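Local structure of acyl-CoA dehydrogenase (Geobacillus kaustophilus, 2PG0) at residues E82-G85 / S86-G90; E248-V251 / V252-A256. The protein probably catalyses the FAD-dependent alpha-beta dehydrogenation of acyl chains, as other acyl-CoA dehydrogenases do. All coordinates share one frame; numbering follows the deposited sequence.

Contact 1: E82-G85 / S86-G90; sequences EKVG and SSLVG
E82, V84 and G85 meet S86 and L88 where helix 71-84 ends and the chain turns through a short 3-10 segment into helix 89-105. The carboxylate of E82 reaches the hydroxyl of S86. OG of S86 donates to OE2 of E82, and the two atoms are modelled 2.4 Å apart. That is very short, so the exact length is doubtful. CG of E82 stands anti to the backbone N (chi1 -173°), and the chain then bends at chi2. The bend turns the carboxylate to S86, with OE1 of E82 3.4 Å from CA of S86. With an alanine in place of E82, the hydroxyl of buried S86 would probably lose this acceptor, and a gap is likely to open where the carboxylate lay.

The connection belongs to the all-helical N-terminal domain of the acyl-CoA dehydrogenase fold. G85 is the first residue to leave the helix, and its backbone is extended there (phi 177°). Its carbonyl starts the new turn: N of L88 donates to O of G85 over 3.1 Å. The next bond, V89 N to S86 O at 3.1 Å, repeats the three-residue step of a 3-10 turn.

L88 points back toward the helix it follows. CD1 of L88 lies 3.6 Å from CB of V84 and also touches CG1 of V84, the two chains meeting at a slant. Y33 and W36 of helix 33-39 cover this apolar pair, against V84 and L88 respectively. OG of S87 bonds to N of A212. V89 lies near T162, a residue of the FAD site.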
ATOM      1  N   GLU A  82      24.495 -11.732  -9.804  1.00 11.69           N
ATOM      2  CA  GLU A  82      23.345 -11.647  -8.897  1.00 12.08           C
ATOM      3  C   GLU A  82      22.504 -12.918  -8.955  1.00 11.91           C
ATOM      4  O   GLU A  82      21.972 -13.365  -7.937  1.00 11.02           O
ATOM      5  CB  GLU A  82      22.491 -10.405  -9.177  1.00 12.34           C
ATOM      6  CG  GLU A  82      21.363 -10.152  -8.146  1.00 14.02           C
ATOM      7  CD  GLU A  82      21.882  -9.858  -6.727  1.00 15.92           C
ATOM      8  OE1 GLU A  82      22.984  -9.286  -6.573  1.00 17.92           O
ATOM      9  OE2 GLU A  82      21.171 -10.187  -5.755  1.00 18.50           O
ATOM     10  N   LYS A  83      22.408 -13.515 -10.140  1.00 11.78           N
ATOM     11  CA  LYS A  83      21.719 -14.792 -10.281  1.00 12.01           C
ATOM     12  C   LYS A  83      22.325 -15.863  -9.377  1.00 11.78           C
ATOM     13  O   LYS A  83      21.617 -16.749  -8.900  1.00 11.51           O
ATOM     14  CB  LYS A  83      21.689 -15.237 -11.745  1.00 12.37           C
ATOM     15  CG  LYS A  83      20.709 -14.413 -12.579  1.00 13.35           C
ATOM     16  CD  LYS A  83      20.727 -14.808 -14.040  1.00 14.83           C
ATOM     17  CE  LYS A  83      20.001 -13.779 -14.891  1.00 17.09           C
ATOM     18  NZ  LYS A  83      19.966 -14.212 -16.328  1.00 17.13           N
ATOM     19  N   VAL A  84      23.634 -15.769  -9.139  1.00 11.35           N
ATOM     20  CA  VAL A  84      24.285 -16.607  -8.130  1.00 11.48           C
ATOM     21  C   VAL A  84      23.900 -16.097  -6.732  1.00 11.39           C
ATOM     22  O   VAL A  84      23.263 -16.813  -5.959  1.00 11.78           O
ATOM     23  CB  VAL A  84      25.826 -16.660  -8.295  1.00 11.61           C
ATOM     24  CG1 VAL A  84      26.452 -17.621  -7.266  1.00 11.38           C
ATOM     25  CG2 VAL A  84      26.213 -17.072  -9.735  1.00 10.95           C
ATOM     26  N   GLY A  85      24.277 -14.860  -6.424  1.00 11.81           N
ATOM     27  CA  GLY A  85      23.881 -14.252  -5.141  1.00 11.60           C
ATOM     28  C   GLY A  85      24.446 -12.867  -4.907  1.00 11.30           C
ATOM     29  O   GLY A  85      25.456 -12.484  -5.501  1.00 11.43           O
ATOM     30  N   SER A  86      23.795 -12.131  -4.007  1.00 11.57           N
ATOM     31  CA  SER A  86      24.147 -10.741  -3.722  1.00 11.87           C
ATOM     32  C   SER A  86      25.521 -10.569  -3.082  1.00 11.85           C
ATOM     33  O   SER A  86      26.076  -9.475  -3.106  1.00 12.41           O
ATOM     34  CB  SER A  86      23.076 -10.113  -2.814  1.00 11.75           C
ATOM     35  OG  SER A  86      21.802 -10.193  -3.417  1.00 13.25           O
ATOM     36  N   SER A  87      26.080 -11.631  -2.504  1.00 12.36           N
ATOM     37  CA  SER A  87      27.424 -11.536  -1.922  1.00 12.58           C
ATOM     38  C   SER A  87      28.500 -11.292  -2.974  1.00 12.44           C
ATOM     39  O   SER A  87      29.629 -10.942  -2.642  1.00 13.44           O
ATOM     40  CB  SER A  87      27.757 -12.760  -1.066  1.00 12.64           C
ATOM     41  OG  SER A  87      27.043 -12.729   0.163  1.00 13.16           O
ATOM     42  N   LEU A  88      28.135 -11.458  -4.241  1.00 12.52           N
ATOM     43  CA  LEU A  88      29.055 -11.210  -5.347  1.00 12.59           C
ATOM     44  C   LEU A  88      29.114  -9.747  -5.815  1.00 12.97           C
ATOM     45  O   LEU A  88      29.810  -9.427  -6.792  1.00 13.07           O
ATOM     46  CB  LEU A  88      28.731 -12.154  -6.504  1.00 12.01           C
ATOM     47  CG  LEU A  88      29.268 -13.567  -6.237  1.00 12.18           C
ATOM     48  CD1 LEU A  88      28.508 -14.582  -7.069  1.00 12.14           C
ATOM     49  CD2 LEU A  88      30.780 -13.670  -6.483  1.00 11.67           C
ATOM     50  N   VAL A  89      28.409  -8.862  -5.102  1.00 12.91           N
ATOM     51  CA  VAL A  89      28.366  -7.430  -5.455  1.00 13.59           C
ATOM     52  C   VAL A  89      29.725  -6.745  -5.465  1.00 13.27           C
ATOM     53  O   VAL A  89      29.887  -5.704  -6.103  1.00 13.64           O
ATOM     54  CB  VAL A  89      27.423  -6.610  -4.535  1.00 13.80           C
ATOM     55  CG1 VAL A  89      25.964  -6.981  -4.802  1.00 15.47           C
ATOM     56  CG2 VAL A  89      27.817  -6.745  -3.052  1.00 13.70           C
ATOM     57  N   GLY A  90      30.686  -7.322  -4.744  1.00 13.14           N
ATOM     58  CA  GLY A  90      32.052  -6.788  -4.688  1.00 13.23           C
ATOM     59  C   GLY A  90      32.742  -6.775  -6.037  1.00 13.52           C
ATOM     60  O   GLY A  90      33.615  -5.937  -6.284  1.00 13.04           O
TER

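Contact 2: E248-V251 / V252-A256; sequences ERLV and VAIAA
The backbone from E248 to A256 is regular alpha-helix, and four successive bonds of 2.9 to 3.1 Å link residues four apart: V252 N to E248 O, A253 N to R249 O, I254 N to L250 O and A255 N to V251 O.

The side-chain contact is between L250 and I254, one turn apart. CD1 of I254 lies 4.0 Å from CG of L250, the two branches meeting at an angle. CG1 of I254 stands beside its own backbone N, anti to the carbonyl carbon (chi1 -68°). This brings it back over the preceding turn, and CG1 packs 3.2 Å from O of L250. That oxygen therefore has the amide of I254 as its bonded partner and the isoleucine chain laid close against it. CG2 of V252 rests 3.6 Å from O of E248 in much the same way. CB of A253 rests against two carbonyl oxygens, 3.5 Å from O of R249 and from O of L250.

The stretch is the middle of helix 237-273, the first long helix of the C-terminal helical domain. Its different faces meet different neighbours. L250 and I254 pack on helix 285-313, where L250 touches V308 and H312 and I254 touches V305 and I309. R249 and A256 face helix 319-343, and NE of R249 bonds to O of A369. V251 lies against N78 of helix 71-84. E248 and V252 face the loop at A369. E248 also touches M129, and its side chain comes to about 6 Å from the bound FAD.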
ATOM      1  N   GLU A 248      26.950   4.154 -10.193  1.00 17.16           N
ATOM      2  CA  GLU A 248      26.803   3.374  -8.951  1.00 18.06           C
ATOM      3  C   GLU A 248      25.334   3.004  -8.675  1.00 16.72           C
ATOM      4  O   GLU A 248      25.004   1.831  -8.443  1.00 16.09           O
ATOM      5  CB  GLU A 248      27.412   4.110  -7.745  1.00 17.88           C
ATOM      6  CG  GLU A 248      27.331   3.308  -6.429  1.00 20.50           C
ATOM      7  CD  GLU A 248      28.110   3.930  -5.263  1.00 20.98           C
ATOM      8  OE1 GLU A 248      29.124   4.629  -5.495  1.00 25.11           O
ATOM      9  OE2 GLU A 248      27.711   3.698  -4.098  1.00 24.52           O
ATOM     10  N   ARG A 249      24.464   4.009  -8.710  1.00 16.23           N
ATOM     11  CA  ARG A 249      23.034   3.799  -8.492  1.00 15.75           C
ATOM     12  C   ARG A 249      22.403   2.905  -9.563  1.00 14.95           C
ATOM     13  O   ARG A 249      21.515   2.100  -9.259  1.00 14.57           O
ATOM     14  CB  ARG A 249      22.311   5.143  -8.349  1.00 15.91           C
ATOM     15  CG  ARG A 249      22.647   5.800  -7.016  1.00 17.67           C
ATOM     16  CD  ARG A 249      22.497   7.307  -7.007  1.00 20.95           C
ATOM     17  NE  ARG A 249      23.005   7.830  -5.737  1.00 22.88           N
ATOM     18  CZ  ARG A 249      23.248   9.115  -5.477  1.00 24.33           C
ATOM     19  NH1 ARG A 249      23.043  10.042  -6.403  1.00 23.65           N
ATOM     20  NH2 ARG A 249      23.708   9.468  -4.278  1.00 24.32           N
ATOM     21  N   LEU A 250      22.881   3.033 -10.800  1.00 14.55           N
ATOM     22  CA  LEU A 250      22.411   2.182 -11.893  1.00 14.01           C
ATOM     23  C   LEU A 250      22.769   0.717 -11.645  1.00 14.17           C
ATOM     24  O   LEU A 250      21.960  -0.178 -11.908  1.00 13.34           O
ATOM     25  CB  LEU A 250      22.956   2.661 -13.249  1.00 14.28           C
ATOM     26  CG  LEU A 250      22.460   1.933 -14.513  1.00 14.23           C
ATOM     27  CD1 LEU A 250      20.919   1.847 -14.565  1.00 13.12           C
ATOM     28  CD2 LEU A 250      23.011   2.596 -15.774  1.00 13.92           C
ATOM     29  N   VAL A 251      23.981   0.480 -11.150  1.00 13.92           N
ATOM     30  CA  VAL A 251      24.442  -0.880 -10.850  1.00 14.03           C
ATOM     31  C   VAL A 251      23.572  -1.524  -9.768  1.00 13.70           C
ATOM     32  O   VAL A 251      23.143  -2.672  -9.902  1.00 13.24           O
ATOM     33  CB  VAL A 251      25.951  -0.882 -10.471  1.00 14.48           C
ATOM     34  CG1 VAL A 251      26.372  -2.211  -9.868  1.00 14.72           C
ATOM     35  CG2 VAL A 251      26.798  -0.558 -11.715  1.00 14.37           C
ATOM     36  N   VAL A 252      23.283  -0.767  -8.712  1.00 13.34           N
ATOM     37  CA  VAL A 252      22.372  -1.237  -7.666  1.00 13.56           C
ATOM     38  C   VAL A 252      20.976  -1.542  -8.217  1.00 12.64           C
ATOM     39  O   VAL A 252      20.401  -2.576  -7.888  1.00 12.41           O
ATOM     40  CB  VAL A 252      22.306  -0.240  -6.486  1.00 13.91           C
ATOM     41  CG1 VAL A 252      21.172  -0.594  -5.523  1.00 14.18           C
ATOM     42  CG2 VAL A 252      23.655  -0.224  -5.762  1.00 14.03           C
ATOM     43  N   ALA A 253      20.451  -0.662  -9.070  1.00 12.29           N
ATOM     44  CA  ALA A 253      19.144  -0.883  -9.692  1.00 12.06           C
ATOM     45  C   ALA A 253      19.137  -2.166 -10.523  1.00 12.34           C
ATOM     46  O   ALA A 253      18.182  -2.944 -10.454  1.00 11.99           O
ATOM     47  CB  ALA A 253      18.742   0.314 -10.550  1.00 12.27           C
ATOM     48  N   ILE A 254      20.210  -2.384 -11.291  1.00 12.09           N
ATOM     49  CA  ILE A 254      20.334  -3.607 -12.108  1.00 12.65           C
ATOM     50  C   ILE A 254      20.309  -4.877 -11.242  1.00 12.36           C
ATOM     51  O   ILE A 254      19.575  -5.826 -11.554  1.00 12.21           O
ATOM     52  CB  ILE A 254      21.586  -3.575 -13.023  1.00 12.40           C
ATOM     53  CG1 ILE A 254      21.419  -2.501 -14.106  1.00 13.55           C
ATOM     54  CG2 ILE A 254      21.841  -4.959 -13.656  1.00 12.77           C
ATOM     55  CD1 ILE A 254      22.720  -2.094 -14.817  1.00 13.78           C
ATOM     56  N   ALA A 255      21.079  -4.877 -10.151  1.00 12.23           N
ATOM     57  CA  ALA A 255      21.156  -6.030  -9.243  1.00 12.08           C
ATOM     58  C   ALA A 255      19.835  -6.300  -8.524  1.00 12.32           C
ATOM     59  O   ALA A 255      19.434  -7.452  -8.338  1.00 11.83           O
ATOM     60  CB  ALA A 255      22.294  -5.846  -8.226  1.00 12.34           C
ATOM     61  N   ALA A 256      19.153  -5.236  -8.111  1.00 11.85           N
ATOM     62  CA  ALA A 256      17.860  -5.406  -7.462  1.00 11.61           C
ATOM     63  C   ALA A 256      16.792  -5.944  -8.434  1.00 11.45           C
ATOM     64  O   ALA A 256      15.960  -6.778  -8.052  1.00 11.33           O
ATOM     65  CB  ALA A 256      17.411  -4.102  -6.812  1.00 12.05           C
TER

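In the fold
From the N terminus, contact 1 comes first. It closes the tight connection between helices 71-84 and 89-105 in the N-terminal helical domain. Contact 2 opens only much later, after the strands of the middle domain, inside the unbroken helix 237-273. It closes no loop. The two are in series and neither encloses nor crosses the other. In space they are neighbours: the centres of contact 1 and contact 2 lie about 12 Å apart. They touch where CG of E82 packs 3.3 Å from O of A255. Helix 71-84 thus lies against helix 237-273, joining the N-terminal and C-terminal helical domains. Both contacts are buried and lie close to the FAD site.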